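Local coordinates for ribulose-bisphosphate carboxylase (Alicyclobacillus acidocaldarius subsp. acidocaldarius, PDB 4NAS), which belongs to the RuBisCO large-chain family, pairing an N-terminal alpha+beta domain with a TIM-barrel domain in a dimeric assembly, at residues B[26-39]-B[53-65]. Residues are numbered along the deposited sequence; the frame is centred on the assembly and turned at random.
Sequences LEARAEGIAVGLTI and VAKHCGRVEGIRV
Thr38 and Gly58 supply the polar part of this contact, where the exit from helix 26-36 meets the residues leading into strand 59-65. Gly58 N donates to Thr38 OG1 at 2.9 Å with an N-H...O angle of 148°, and only weakly to Ala34 O (3.3 Å). Thr38 OG1 in turn donates to Ala34 O at 2.7 Å, in the carbonyl plane. The hydroxyl thus accepts from one segment while donating within its own; chi1 of 57° sets it between its backbone N and carbonyl carbon, beside the helix end. Ala34 O also lies 3.2 Å from Gly58 CA, evidence of close backbone packing where glycine has no side chain to interpose.

Apolar contacts follow the helix back towards its start. In its last turn Val35 CG2 meets Cys57 SG. Val60 CG2 lies over the backbone and methyl of Ala30, 3.6 Å from Ala30 CB. Further along, Ile63 CD1 meets the same methyl, and Leu26 CD1 touches both Ile63 CG2 and Val65 CG2. Past the helix, Ile39 CG2 packs against Cys57 CB (3.9 Å) and Val53 CG1.

A charged group also lies against aliphatic surface: the chain of Glu27, bent at chi2, brings OE1 to 3.2 Å from Ile63 CD1, a van der Waals contact.

Helix 26-36 runs at 131° between N-to-C directions to strand 59-65, at the edge of the N-terminal domain's mixed sheet, the axes 7.2 Å apart at closest approach. Ile33 and Leu37 reach Tyr82 on the adjoining strand 73-83, against which Glu61 and Gly62 form a classic beta bulge opposite Asp79. At the other end, His56 NE2 hydrogen-bonds Tyr186 OH of the second subunit, joining this end to the dimer interface.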
ATOM      1  N   LEU B  26      -5.567  26.091  11.983  1.00 43.60           N
ATOM      2  CA  LEU B  26      -6.268  24.830  12.200  1.00 40.47           C
ATOM      3  C   LEU B  26      -7.707  24.842  11.677  1.00 43.64           C
ATOM      4  O   LEU B  26      -8.147  23.901  11.006  1.00 44.33           O
ATOM      5  CB  LEU B  26      -6.258  24.469  13.685  1.00 41.32           C
ATOM      6  CG  LEU B  26      -4.977  23.853  14.238  1.00 47.22           C
ATOM      7  CD1 LEU B  26      -5.140  23.555  15.716  1.00 52.21           C
ATOM      8  CD2 LEU B  26      -4.604  22.587  13.474  1.00 43.42           C
ATOM      9  N   GLU B  27      -8.427  25.911  11.987  1.00 41.74           N
ATOM     10  CA  GLU B  27      -9.839  26.016  11.634  1.00 44.40           C
ATOM     11  C   GLU B  27     -10.039  26.052  10.116  1.00 41.87           C
ATOM     12  O   GLU B  27     -10.873  25.328   9.580  1.00 33.41           O
ATOM     13  CB  GLU B  27     -10.447  27.253  12.289  1.00 55.94           C
ATOM     14  CG  GLU B  27     -11.807  27.005  12.938  1.00 69.33           C
ATOM     15  CD  GLU B  27     -11.721  26.236  14.252  1.00 73.63           C
ATOM     16  OE1 GLU B  27     -12.537  25.312  14.452  1.00 70.78           O
ATOM     17  OE2 GLU B  27     -10.852  26.564  15.094  1.00 77.66           O
ATOM     18  N   ALA B  28      -9.260  26.880   9.423  1.00 46.84           N
ATOM     19  CA  ALA B  28      -9.305  26.928   7.962  1.00 35.97           C
ATOM     20  C   ALA B  28      -8.823  25.615   7.327  1.00 46.83           C
ATOM     21  O   ALA B  28      -9.428  25.112   6.382  1.00 43.14           O
ATOM     22  CB  ALA B  28      -8.491  28.099   7.437  1.00 38.60           C
ATOM     23  N   ARG B  29      -7.728  25.062   7.842  1.00 31.36           N
ATOM     24  CA  ARG B  29      -7.198  23.829   7.281  1.00 35.35           C
ATOM     25  C   ARG B  29      -8.225  22.706   7.384  1.00 33.69           C
ATOM     26  O   ARG B  29      -8.441  21.980   6.418  1.00 29.34           O
ATOM     27  CB  ARG B  29      -5.888  23.425   7.954  1.00 35.36           C
ATOM     28  CG  ARG B  29      -5.277  22.184   7.346  1.00 41.74           C
ATOM     29  CD  ARG B  29      -3.914  21.879   7.904  1.00 41.72           C
ATOM     30  NE  ARG B  29      -3.462  20.564   7.473  1.00 37.32           N
ATOM     31  CZ  ARG B  29      -2.285  20.030   7.781  1.00 42.08           C
ATOM     32  NH1 ARG B  29      -1.414  20.708   8.520  1.00 39.07           N
ATOM     33  NH2 ARG B  29      -1.974  18.812   7.339  1.00 41.02           N
ATOM     34  N   ALA B  30      -8.888  22.599   8.538  1.00 32.34           N
ATOM     35  CA  ALA B  30      -9.940  21.600   8.718  1.00 31.07           C
ATOM     36  C   ALA B  30     -11.123  21.795   7.757  1.00 31.39           C
ATOM     37  O   ALA B  30     -11.617  20.824   7.177  1.00 29.94           O
ATOM     38  CB  ALA B  30     -10.414  21.555  10.186  1.00 29.41           C
ATOM     39  N   GLU B  31     -11.576  23.038   7.598  1.00 32.91           N
ATOM     40  CA  GLU B  31     -12.672  23.343   6.673  1.00 34.56           C
ATOM     41  C   GLU B  31     -12.302  22.999   5.221  1.00 32.06           C
ATOM     42  O   GLU B  31     -13.117  22.469   4.463  1.00 28.54           O
ATOM     43  CB  GLU B  31     -13.080  24.823   6.794  1.00 44.72           C
ATOM     44  CG  GLU B  31     -14.435  25.165   6.181  1.00 53.88           C
ATOM     45  CD  GLU B  31     -15.618  24.645   6.997  1.00 63.54           C
ATOM     46  OE1 GLU B  31     -16.739  24.592   6.443  1.00 68.27           O
ATOM     47  OE2 GLU B  31     -15.436  24.301   8.188  1.00 64.17           O
ATOM     48  N   GLY B  32     -11.063  23.293   4.845  1.00 36.59           N
ATOM     49  CA  GLY B  32     -10.570  22.965   3.521  1.00 34.54           C
ATOM     50  C   GLY B  32     -10.558  21.474   3.255  1.00 33.85           C
ATOM     51  O   GLY B  32     -10.945  21.029   2.176  1.00 35.76           O
ATOM     52  N   ILE B  33     -10.100  20.700   4.235  1.00 33.53           N
ATOM     53  CA  ILE B  33     -10.164  19.240   4.155  1.00 34.40           C
ATOM     54  C   ILE B  33     -11.601  18.745   3.966  1.00 37.97           C
ATOM     55  O   ILE B  33     -11.874  17.966   3.049  1.00 32.73           O
ATOM     56  CB  ILE B  33      -9.532  18.573   5.399  1.00 31.32           C
ATOM     57  CG1 ILE B  33      -8.038  18.899   5.479  1.00 30.40           C
ATOM     58  CG2 ILE B  33      -9.752  17.048   5.385  1.00 31.10           C
ATOM     59  CD1 ILE B  33      -7.427  18.562   6.826  1.00 28.50           C
ATOM     60  N   ALA B  34     -12.515  19.211   4.820  1.00 22.35           N
ATOM     61  CA  ALA B  34     -13.896  18.723   4.804  1.00 23.57           C
ATOM     62  C   ALA B  34     -14.616  18.992   3.477  1.00 30.55           C
ATOM     63  O   ALA B  34     -15.404  18.173   3.011  1.00 28.93           O
ATOM     64  CB  ALA B  34     -14.681  19.313   5.964  1.00 23.82           C
ATOM     65  N   VAL B  35     -14.334  20.145   2.880  1.00 28.84           N
ATOM     66  CA  VAL B  35     -14.933  20.526   1.603  1.00 37.11           C
ATOM     67  C   VAL B  35     -14.159  19.956   0.408  1.00 34.16           C
ATOM     68  O   VAL B  35     -14.746  19.367  -0.499  1.00 29.54           O
ATOM     69  CB  VAL B  35     -15.061  22.064   1.504  1.00 37.28           C
ATOM     70  CG1 VAL B  35     -15.445  22.526   0.080  1.00 31.58           C
ATOM     71  CG2 VAL B  35     -16.062  22.568   2.543  1.00 30.95           C
ATOM     72  N   GLY B  36     -12.838  20.109   0.425  1.00 41.00           N
ATOM     73  CA  GLY B  36     -12.002  19.699  -0.692  1.00 35.45           C
ATOM     74  C   GLY B  36     -11.951  18.203  -0.971  1.00 26.32           C
ATOM     75  O   GLY B  36     -11.753  17.791  -2.111  1.00 33.02           O
ATOM     76  N   LEU B  37     -12.085  17.389   0.066  1.00 22.96           N
ATOM     77  CA  LEU B  37     -12.035  15.932  -0.093  1.00 26.86           C
ATOM     78  C   LEU B  37     -13.419  15.298  -0.215  1.00 29.18           C
ATOM     79  O   LEU B  37     -13.555  14.082  -0.149  1.00 35.72           O
ATOM     80  CB  LEU B  37     -11.283  15.284   1.075  1.00 28.89           C
ATOM     81  CG  LEU B  37      -9.837  15.742   1.217  1.00 30.46           C
ATOM     82  CD1 LEU B  37      -9.172  15.015   2.377  1.00 30.83           C
ATOM     83  CD2 LEU B  37      -9.073  15.531  -0.090  1.00 34.88           C
ATOM     84  N   THR B  38     -14.446  16.119  -0.400  1.00 31.45           N
ATOM     85  CA  THR B  38     -15.779  15.587  -0.610  1.00 33.07           C
ATOM     86  C   THR B  38     -16.410  16.131  -1.897  1.00 33.29           C
ATOM     87  O   THR B  38     -16.462  15.422  -2.905  1.00 27.83           O
ATOM     88  CB  THR B  38     -16.686  15.834   0.604  1.00 35.13           C
ATOM     89  OG1 THR B  38     -16.745  17.237   0.891  1.00 31.99           O
ATOM     90  CG2 THR B  38     -16.131  15.091   1.821  1.00 40.84           C
ATOM     91  N   ILE B  39     -16.887  17.378  -1.852  1.00 31.31           N
ATOM     92  CA  ILE B  39     -17.458  18.029  -3.024  1.00 28.06           C
ATOM     93  C   ILE B  39     -16.422  18.779  -3.848  1.00 33.24           C
ATOM     94  O   ILE B  39     -16.725  19.274  -4.943  1.00 28.30           O
ATOM     95  CB  ILE B  39     -18.594  19.009  -2.645  1.00 30.71           C
ATOM     96  CG1 ILE B  39     -18.089  20.081  -1.671  1.00 30.22           C
ATOM     97  CG2 ILE B  39     -19.755  18.250  -2.048  1.00 33.91           C
ATOM     98  CD1 ILE B  39     -18.938  21.386  -1.687  1.00 30.46           C
ATOM     99  N   VAL B  53     -26.593  19.207  -3.270  1.00 38.37           N
ATOM    100  CA  VAL B  53     -25.145  18.988  -3.304  1.00 45.26           C
ATOM    101  C   VAL B  53     -24.581  18.983  -1.885  1.00 47.56           C
ATOM    102  O   VAL B  53     -23.641  18.237  -1.570  1.00 32.62           O
ATOM    103  CB  VAL B  53     -24.422  20.066  -4.172  1.00 36.57           C
ATOM    104  CG1 VAL B  53     -22.910  19.961  -4.051  1.00 35.87           C
ATOM    105  CG2 VAL B  53     -24.841  19.939  -5.635  1.00 44.48           C
ATOM    106  N   ALA B  54     -25.185  19.809  -1.033  1.00 48.28           N
ATOM    107  CA  ALA B  54     -24.772  19.964   0.359  1.00 48.78           C
ATOM    108  C   ALA B  54     -24.677  18.628   1.084  1.00 52.24           C
ATOM    109  O   ALA B  54     -23.800  18.432   1.924  1.00 47.90           O
ATOM    110  CB  ALA B  54     -25.723  20.903   1.097  1.00 50.74           C
ATOM    111  N   LYS B  55     -25.572  17.708   0.740  1.00 54.90           N
ATOM    112  CA  LYS B  55     -25.605  16.396   1.374  1.00 47.16           C
ATOM    113  C   LYS B  55     -24.379  15.547   1.034  1.00 43.20           C
ATOM    114  O   LYS B  55     -24.127  14.544   1.693  1.00 37.80           O
ATOM    115  CB  LYS B  55     -26.898  15.648   1.018  1.00 49.01           C
ATOM    116  CG  LYS B  55     -26.749  14.613  -0.094  1.00 55.88           C
ATOM    117  CD  LYS B  55     -27.418  13.296   0.277  1.00 58.89           C
ATOM    118  CE  LYS B  55     -26.675  12.102  -0.320  1.00 56.03           C
ATOM    119  NZ  LYS B  55     -27.247  10.801   0.144  1.00 52.70           N
ATOM    120  N   HIS B  56     -23.625  15.954   0.015  1.00 42.50           N
ATOM    121  CA  HIS B  56     -22.389  15.272  -0.356  1.00 37.82           C
ATOM    122  C   HIS B  56     -21.175  15.940   0.281  1.00 40.25           C
ATOM    123  O   HIS B  56     -20.037  15.468   0.133  1.00 28.40           O
ATOM    124  CB  HIS B  56     -22.216  15.243  -1.881  1.00 37.06           C
ATOM    125  CG  HIS B  56     -23.131  14.287  -2.579  1.00 29.72           C
ATOM    126  ND1 HIS B  56     -22.821  12.954  -2.754  1.00 29.10           N
ATOM    127  CD2 HIS B  56     -24.353  14.466  -3.138  1.00 33.11           C
ATOM    128  CE1 HIS B  56     -23.808  12.356  -3.398  1.00 35.86           C
ATOM    129  NE2 HIS B  56     -24.752  13.252  -3.643  1.00 31.86           N
ATOM    130  N   CYS B  57     -21.405  17.045   0.988  1.00 28.08           N
ATOM    131  CA  CYS B  57     -20.276  17.788   1.538  1.00 35.89           C
ATOM    132  C   CYS B  57     -19.842  17.238   2.895  1.00 32.66           C
ATOM    133  O   CYS B  57     -20.670  16.791   3.684  1.00 33.99           O
ATOM    134  CB  CYS B  57     -20.581  19.289   1.633  1.00 42.56           C
ATOM    135  SG  CYS B  57     -19.155  20.281   2.160  1.00 39.99           S
ATOM    136  N   GLY B  58     -18.541  17.292   3.161  1.00 26.20           N
ATOM    137  CA  GLY B  58     -18.005  16.862   4.443  1.00 29.18           C
ATOM    138  C   GLY B  58     -18.186  17.905   5.528  1.00 34.10           C
ATOM    139  O   GLY B  58     -18.672  19.010   5.257  1.00 30.43           O
ATOM    140  N   ARG B  59     -17.830  17.556   6.764  1.00 24.13           N
ATOM    141  CA  ARG B  59     -17.940  18.495   7.884  1.00 31.68           C
ATOM    142  C   ARG B  59     -16.834  18.277   8.909  1.00 29.31           C
ATOM    143  O   ARG B  59     -16.317  17.168   9.047  1.00 24.25           O
ATOM    144  CB  ARG B  59     -19.312  18.401   8.567  1.00 40.13           C
ATOM    145  CG  ARG B  59     -20.204  17.298   8.035  1.00 43.85           C
ATOM    146  CD  ARG B  59     -21.326  16.937   8.983  1.00 53.38           C
ATOM    147  NE  ARG B  59     -22.028  15.752   8.496  1.00 59.01           N
ATOM    148  CZ  ARG B  59     -21.971  14.552   9.065  1.00 62.70           C
ATOM    149  NH1 ARG B  59     -22.640  13.538   8.533  1.00 69.10           N
ATOM    150  NH2 ARG B  59     -21.260  14.364  10.170  1.00 60.92           N
ATOM    151  N   VAL B  60     -16.463  19.344   9.605  1.00 24.74           N
ATOM    152  CA  VAL B  60     -15.486  19.271  10.676  1.00 28.92           C
ATOM    153  C   VAL B  60     -16.226  18.916  11.963  1.00 29.53           C
ATOM    154  O   VAL B  60     -17.116  19.648  12.397  1.00 33.62           O
ATOM    155  CB  VAL B  60     -14.729  20.597  10.855  1.00 33.25           C
ATOM    156  CG1 VAL B  60     -13.818  20.506  12.047  1.00 28.19           C
ATOM    157  CG2 VAL B  60     -13.929  20.936   9.598  1.00 30.72           C
ATOM    158  N   GLU B  61     -15.875  17.782  12.563  1.00 28.26           N
ATOM    159  CA  GLU B  61     -16.591  17.304  13.751  1.00 35.43           C
ATOM    160  C   GLU B  61     -15.935  17.743  15.055  1.00 33.04           C
ATOM    161  O   GLU B  61     -16.608  17.895  16.077  1.00 34.04           O
ATOM    162  CB  GLU B  61     -16.753  15.780  13.723  1.00 40.34           C
ATOM    163  CG  GLU B  61     -17.591  15.267  12.560  1.00 50.21           C
ATOM    164  CD  GLU B  61     -19.084  15.427  12.786  1.00 60.01           C
ATOM    165  OE1 GLU B  61     -19.720  14.448  13.236  1.00 63.40           O
ATOM    166  OE2 GLU B  61     -19.623  16.522  12.507  1.00 62.01           O
ATOM    167  N   GLY B  62     -14.623  17.948  15.021  1.00 33.69           N
ATOM    168  CA  GLY B  62     -13.912  18.410  16.201  1.00 34.00           C
ATOM    169  C   GLY B  62     -12.464  18.776  15.951  1.00 32.48           C
ATOM    170  O   GLY B  62     -11.797  18.207  15.084  1.00 25.07           O
ATOM    171  N   ILE B  63     -11.990  19.761  16.709  1.00 38.21           N
ATOM    172  CA  ILE B  63     -10.588  20.166  16.702  1.00 36.76           C
ATOM    173  C   ILE B  63     -10.088  20.206  18.140  1.00 34.49           C
ATOM    174  O   ILE B  63     -10.654  20.909  18.965  1.00 34.48           O
ATOM    175  CB  ILE B  63     -10.406  21.571  16.110  1.00 34.33           C
ATOM    176  CG1 ILE B  63     -11.013  21.654  14.703  1.00 33.74           C
ATOM    177  CG2 ILE B  63      -8.932  21.959  16.113  1.00 35.14           C
ATOM    178  CD1 ILE B  63     -10.583  22.861  13.936  1.00 32.33           C
ATOM    179  N   ARG B  64      -9.031  19.456  18.433  1.00 32.96           N
ATOM    180  CA  ARG B  64      -8.508  19.351  19.789  1.00 31.83           C
ATOM    181  C   ARG B  64      -7.002  19.604  19.819  1.00 31.58           C
ATOM    182  O   ARG B  64      -6.220  18.826  19.281  1.00 31.12           O
ATOM    183  CB  ARG B  64      -8.803  17.967  20.378  1.00 36.73           C
ATOM    184  CG  ARG B  64     -10.282  17.616  20.490  1.00 36.74           C
ATOM    185  CD  ARG B  64     -10.471  16.208  21.033  1.00 38.01           C
ATOM    186  NE  ARG B  64     -10.006  15.173  20.106  1.00 33.06           N
ATOM    187  CZ  ARG B  64     -10.731  14.715  19.089  1.00 32.28           C
ATOM    188  NH1 ARG B  64     -11.947  15.208  18.871  1.00 27.23           N
ATOM    189  NH2 ARG B  64     -10.250  13.771  18.293  1.00 33.61           N
ATOM    190  N   VAL B  65      -6.600  20.689  20.466  1.00 27.38           N
ATOM    191  CA  VAL B  65      -5.187  20.984  20.633  1.00 38.92           C
ATOM    192  C   VAL B  65      -4.607  20.072  21.712  1.00 40.04           C
ATOM    193  O   VAL B  65      -5.107  20.035  22.835  1.00 44.44           O
ATOM    194  CB  VAL B  65      -4.984  22.454  21.030  1.00 38.77           C
ATOM    195  CG1 VAL B  65      -3.619  22.657  21.642  1.00 38.88           C
ATOM    196  CG2 VAL B  65      -5.183  23.361  19.829  1.00 37.86           C
TER